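Galactitol-1-phosphate 5-dehydrogenase (Escherichia coli, PDB 4UEJ) oxidises galactitol 1-phosphate to D-tagatose 6-phosphate with NAD(+), as a zinc-containing member of the alcohol dehydrogenase family. Local coordinates at residues L174-C179 / K310-L316; E138-F142 / K341-I345. All blocks are in the same frame, centred on the assembly; numbering follows the deposited sequence.

Both contacts are largely buried and lie about 13 Å apart, centre to centre. Interaction 1 joins helix 171-182 of the nucleotide-binding domain to the connector 310-316, whereas interaction 2 lies within the catalytic domain, where the loop 138-142 packs on strand 341-344. The two meet where the connector enters the catalytic domain: L316 O lies 2.8 Å from K341 N, a probable backbone hydrogen bond, and L313 packs on D139 and F142. Their chemistry differs. Interaction 1 combines leucine packing with direct amide-to-backbone bonds and a water bridge; interaction 2 has no hydrogen bond across it, and its charged ends pair with residues beyond the contact.

Interaction 1. Residues L174-C179 / K310-L316; sequences LLAIQC and KLSLEPL
Q178 on helix 171-182 and L311 in residues 310-316, the loop leading into strand 317-321, form the closest backbone approach, with CA atoms 5.9 Å apart, and the separation widens to 8.0 Å between the CA atoms of L174 and L316. The loop is extended at L311 and S312, turns at L313 and ends in a 3-10 segment at 314-316. Q178 bridges the gap with a straight side chain (chi2 -177°) that carries its amide to S312 and grips that residue's backbone N and O. S312 N donates to Q178 OE1 nearly straight (168°), tilted from the plane of the side-chain carbonyl; the 2.5 Å between the two is doubtfully short. Q178 NE2 returns a bond of 3.0 Å to S312 O, which lies close to the amide plane of Q178; together the two bonds fix how the amide is turned. A water donates to Q178 O and K310 O, adding a third polar link. With the amide gone, as in an alanine here, the N-H and carbonyl of S312 would probably lose their side-chain mates and a gap open between helix and loop. To one side of the amide, L316 spreads its two methyls over the helix: CD1 meets L175 CD2 at 3.6 Å, while CD2 lies 3.6 Å from L174 CD1 as the two side chains slide past each other. L175 CD2 also reaches L313 CD2. Beyond Q178, L311 CD2 rests against Q178 CB and C179 SG, and I146 and L305 also pack on L311. Helix 171-182 follows strand 163-167 and a GxGxxG-type turn, consistent with the first helix of a Rossmann fold, so the contact clasps the nucleotide-binding domain to the chain returning into the catalytic domain, as in medium-chain zinc alcohol dehydrogenases.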
loop_
_atom_site.group_PDB
_atom_site.type_symbol
_atom_site.label_atom_id
_atom_site.label_comp_id
_atom_site.label_asym_id
_atom_site.label_seq_id
_atom_site.Cartn_x
_atom_site.Cartn_y
_atom_site.Cartn_z
ATOM N N LEU A 174 -13.986 -2.969 -16.944
ATOM C CA LEU A 174 -14.269 -2.347 -18.219
ATOM C C LEU A 174 -14.791 -0.933 -18.026
ATOM O O LEU A 174 -14.465 -0.048 -18.803
ATOM C CB LEU A 174 -15.276 -3.179 -19.014
ATOM C CG LEU A 174 -14.720 -4.522 -19.484
ATOM C CD1 LEU A 174 -15.824 -5.417 -20.066
ATOM C CD2 LEU A 174 -13.627 -4.276 -20.525
ATOM N N LEU A 175 -15.614 -0.719 -16.998
ATOM C CA LEU A 175 -16.096 0.637 -16.706
ATOM C C LEU A 175 -14.927 1.544 -16.327
ATOM O O LEU A 175 -14.856 2.698 -16.757
ATOM C CB LEU A 175 -17.144 0.623 -15.592
ATOM C CG LEU A 175 -18.502 0.031 -16.030
ATOM C CD1 LEU A 175 -19.349 -0.285 -14.786
ATOM C CD2 LEU A 175 -19.235 0.975 -16.931
ATOM N N ALA A 176 -14.011 1.007 -15.528
ATOM C CA ALA A 176 -12.836 1.758 -15.110
ATOM C C ALA A 176 -11.983 2.200 -16.301
ATOM O O ALA A 176 -11.439 3.303 -16.310
ATOM C CB ALA A 176 -12.002 0.934 -14.134
ATOM N N ILE A 177 -11.860 1.348 -17.308
ATOM C CA ILE A 177 -11.164 1.743 -18.527
ATOM C C ILE A 177 -11.808 2.957 -19.156
ATOM O O ILE A 177 -11.122 3.932 -19.481
ATOM C CB ILE A 177 -11.140 0.604 -19.545
ATOM C CG1 ILE A 177 -10.279 -0.540 -19.007
ATOM C CG2 ILE A 177 -10.642 1.113 -20.897
ATOM C CD1 ILE A 177 -10.388 -1.814 -19.816
ATOM N N GLN A 178 -13.128 2.896 -19.319
ATOM C CA GLN A 178 -13.877 3.990 -19.914
ATOM C C GLN A 178 -13.738 5.276 -19.110
ATOM O O GLN A 178 -13.574 6.357 -19.685
ATOM C CB GLN A 178 -15.353 3.609 -20.052
ATOM C CG GLN A 178 -15.594 2.394 -20.911
ATOM C CD GLN A 178 -17.070 2.104 -21.065
ATOM O OE1 GLN A 178 -17.889 3.009 -20.978
ATOM N NE2 GLN A 178 -17.417 0.842 -21.286
ATOM N N CYS A 179 -13.789 5.160 -17.781
ATOM C CA CYS A 179 -13.668 6.343 -16.936
ATOM C C CYS A 179 -12.258 6.939 -17.013
ATOM O O CYS A 179 -12.112 8.150 -17.128
ATOM C CB CYS A 179 -14.027 6.023 -15.491
ATOM S SG CYS A 179 -15.807 5.736 -15.281
ATOM N N LYS A 310 -19.776 9.630 -22.492
ATOM C CA LYS A 310 -18.376 9.240 -22.391
ATOM C C LYS A 310 -18.249 7.776 -21.998
ATOM O O LYS A 310 -17.166 7.198 -22.047
ATOM C CB LYS A 310 -17.639 10.113 -21.372
ATOM C CG LYS A 310 -17.904 11.595 -21.488
ATOM C CD LYS A 310 -17.092 12.233 -22.586
ATOM C CE LYS A 310 -16.063 13.209 -22.002
ATOM N NZ LYS A 310 -16.668 14.392 -21.315
ATOM N N LEU A 311 -19.360 7.182 -21.577
ATOM C CA LEU A 311 -19.363 5.788 -21.175
ATOM C C LEU A 311 -20.252 4.986 -22.109
ATOM O O LEU A 311 -21.221 5.505 -22.657
ATOM C CB LEU A 311 -19.832 5.642 -19.722
ATOM C CG LEU A 311 -19.067 6.430 -18.655
ATOM C CD1 LEU A 311 -19.473 5.998 -17.257
ATOM C CD2 LEU A 311 -17.556 6.281 -18.818
ATOM N N SER A 312 -19.909 3.723 -22.316
ATOM C CA SER A 312 -20.705 2.872 -23.181
ATOM C C SER A 312 -21.142 1.625 -22.426
ATOM O O SER A 312 -20.311 0.814 -22.034
ATOM C CB SER A 312 -19.894 2.513 -24.429
ATOM O OG SER A 312 -20.605 1.646 -25.283
ATOM N N LEU A 313 -22.445 1.462 -22.219
ATOM C CA LEU A 313 -22.933 0.365 -21.384
ATOM C C LEU A 313 -23.433 -0.838 -22.179
ATOM O O LEU A 313 -23.274 -1.983 -21.749
ATOM C CB LEU A 313 -24.060 0.853 -20.468
ATOM C CG LEU A 313 -23.791 2.126 -19.679
ATOM C CD1 LEU A 313 -25.044 2.512 -18.888
ATOM C CD2 LEU A 313 -22.581 1.919 -18.760
ATOM N N GLU A 314 -24.051 -0.593 -23.329
ATOM C CA GLU A 314 -24.640 -1.692 -24.089
ATOM C C GLU A 314 -23.690 -2.892 -24.307
ATOM O O GLU A 314 -24.111 -4.037 -24.132
ATOM C CB GLU A 314 -25.161 -1.184 -25.442
ATOM C CG GLU A 314 -26.051 -2.184 -26.159
ATOM C CD GLU A 314 -27.243 -2.606 -25.315
ATOM O OE1 GLU A 314 -27.798 -1.749 -24.593
ATOM O OE2 GLU A 314 -27.609 -3.799 -25.361
ATOM N N PRO A 315 -22.411 -2.643 -24.670
ATOM C CA PRO A 315 -21.559 -3.810 -24.940
ATOM C C PRO A 315 -21.287 -4.650 -23.702
ATOM O O PRO A 315 -20.870 -5.792 -23.834
ATOM C CB PRO A 315 -20.249 -3.197 -25.451
ATOM C CG PRO A 315 -20.564 -1.785 -25.789
ATOM C CD PRO A 315 -21.701 -1.376 -24.937
ATOM N N LEU A 316 -21.517 -4.083 -22.521
ATOM C CA LEU A 316 -21.239 -4.773 -21.271
ATOM C C LEU A 316 -22.294 -5.815 -20.932
ATOM O O LEU A 316 -22.048 -6.713 -20.124
ATOM C CB LEU A 316 -21.147 -3.769 -20.116
ATOM C CG LEU A 316 -20.124 -2.650 -20.276
ATOM C CD1 LEU A 316 -20.223 -1.659 -19.127
ATOM C CD2 LEU A 316 -18.737 -3.248 -20.356
HETATM O O HOH W 1 -14.451 7.115 -22.130
#

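Interaction 2. Residues E138-F142 / K341-I345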
loop_
_atom_site.group_PDB
_atom_site.type_symbol
_atom_site.label_atom_id
_atom_site.label_comp_id
_atom_site.label_asym_id
_atom_site.label_seq_id
_atom_site.Cartn_x
_atom_site.Cartn_y
_atom_site.Cartn_z
ATOM N N GLU A 138 -32.613 2.131 -17.563
ATOM C CA GLU A 138 -31.745 0.963 -17.512
ATOM C C GLU A 138 -30.310 1.358 -17.200
ATOM O O GLU A 138 -29.618 0.640 -16.478
ATOM C CB GLU A 138 -31.800 0.183 -18.829
ATOM C CG GLU A 138 -30.860 -1.015 -18.878
ATOM C CD GLU A 138 -30.960 -1.797 -20.178
ATOM O OE1 GLU A 138 -32.040 -2.375 -20.445
ATOM O OE2 GLU A 138 -29.958 -1.844 -20.929
ATOM N N ASP A 139 -29.869 2.505 -17.720
ATOM C CA ASP A 139 -28.490 2.956 -17.492
ATOM C C ASP A 139 -28.216 3.220 -16.025
ATOM O O ASP A 139 -27.063 3.226 -15.595
ATOM C CB ASP A 139 -28.173 4.238 -18.262
ATOM C CG ASP A 139 -28.209 4.054 -19.766
ATOM O OD1 ASP A 139 -28.556 2.947 -20.234
ATOM O OD2 ASP A 139 -27.898 5.036 -20.476
ATOM N N GLY A 140 -29.272 3.482 -15.272
ATOM C CA GLY A 140 -29.128 3.837 -13.871
ATOM C C GLY A 140 -28.567 2.704 -13.044
ATOM O O GLY A 140 -27.945 2.934 -11.998
ATOM N N ALA A 141 -28.786 1.476 -13.503
ATOM C CA ALA A 141 -28.268 0.306 -12.795
ATOM C C ALA A 141 -26.754 0.211 -12.875
ATOM O O ALA A 141 -26.144 -0.621 -12.197
ATOM C CB ALA A 141 -28.888 -0.967 -13.339
ATOM N N PHE A 142 -26.133 1.072 -13.676
ATOM C CA PHE A 142 -24.682 0.995 -13.821
ATOM C C PHE A 142 -23.965 2.054 -13.018
ATOM O O PHE A 142 -22.734 2.034 -12.932
ATOM C CB PHE A 142 -24.276 1.107 -15.296
ATOM C CG PHE A 142 -24.509 -0.151 -16.075
ATOM C CD1 PHE A 142 -25.737 -0.399 -16.653
ATOM C CD2 PHE A 142 -23.506 -1.100 -16.200
ATOM C CE1 PHE A 142 -25.960 -1.564 -17.375
ATOM C CE2 PHE A 142 -23.725 -2.267 -16.918
ATOM C CZ PHE A 142 -24.959 -2.499 -17.502
ATOM N N LYS A 341 -22.519 -8.391 -17.906
ATOM C CA LYS A 341 -23.545 -7.941 -16.968
ATOM C C LYS A 341 -24.860 -8.652 -17.231
ATOM O O LYS A 341 -25.425 -8.569 -18.323
ATOM C CB LYS A 341 -23.740 -6.428 -17.044
ATOM C CG LYS A 341 -24.799 -5.897 -16.076
ATOM C CD LYS A 341 -24.472 -6.227 -14.616
ATOM C CE LYS A 341 -23.141 -5.592 -14.199
ATOM N NZ LYS A 341 -22.838 -5.756 -12.749
ATOM N N VAL A 342 -25.328 -9.378 -16.227
ATOM C CA VAL A 342 -26.637 -9.996 -16.280
ATOM C C VAL A 342 -27.645 -9.069 -15.608
ATOM O O VAL A 342 -27.537 -8.788 -14.416
ATOM C CB VAL A 342 -26.629 -11.365 -15.590
ATOM C CG1 VAL A 342 -28.025 -11.982 -15.594
ATOM C CG2 VAL A 342 -25.620 -12.288 -16.274
ATOM N N LEU A 343 -28.609 -8.572 -16.375
ATOM C CA LEU A 343 -29.599 -7.651 -15.828
ATOM C C LEU A 343 -30.939 -8.318 -15.598
ATOM O O LEU A 343 -31.437 -9.041 -16.453
ATOM C CB LEU A 343 -29.803 -6.457 -16.753
ATOM C CG LEU A 343 -28.672 -5.450 -16.898
ATOM C CD1 LEU A 343 -29.042 -4.430 -17.971
ATOM C CD2 LEU A 343 -28.412 -4.785 -15.555
ATOM N N LEU A 344 -31.513 -8.061 -14.430
ATOM C CA LEU A 344 -32.914 -8.354 -14.194
ATOM C C LEU A 344 -33.734 -7.152 -14.639
ATOM O O LEU A 344 -33.490 -6.019 -14.202
ATOM C CB LEU A 344 -33.171 -8.664 -12.721
ATOM C CG LEU A 344 -34.636 -8.772 -12.298
ATOM C CD1 LEU A 344 -35.313 -9.990 -12.902
ATOM C CD2 LEU A 344 -34.735 -8.818 -10.792
ATOM N N ILE A 345 -34.681 -7.401 -15.534
ATOM C CA ILE A 345 -35.600 -6.380 -16.016
ATOM C C ILE A 345 -37.032 -6.806 -15.683
ATOM O O ILE A 345 -37.660 -7.538 -16.458
ATOM C CB ILE A 345 -35.443 -6.160 -17.552
ATOM C CG1 ILE A 345 -33.983 -5.848 -17.914
ATOM C CG2 ILE A 345 -36.387 -5.070 -18.055
ATOM C CD1 ILE A 345 -33.405 -4.636 -17.207
#
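F142 and K341 form the closer-packed, buried end of this contact. The ring lies alongside the lysine's aliphatic base, with F142 CZ 3.7 Å from K341 CG in an oblique approach. Torsions of 59° and 61° at chi2 and chi3 bend the lysine chain beyond CG, and its NZ reaches E60 and the carbonyl of L37. Two residues further along the strand, L343 is directed at the loop and divides its methyls: CD1 lies 4.3 Å from F142 CE1 and 3.9 Å from E138 CD, while CD2 only grazes A141 CB at 4.4 Å. I317 and S34 also pack on L343. Toward the partly exposed end the fit slackens: E138, its chain fully extended, passes I345 at about a right angle, with OE1 4.2 Å from I345 CD1. The E138 carboxylate forms a salt bridge with R320. The two charged groups are thus paired outside the contact, K341 with E60 and E138 with R320, so the contact itself is held by apolar and aliphatic surfaces.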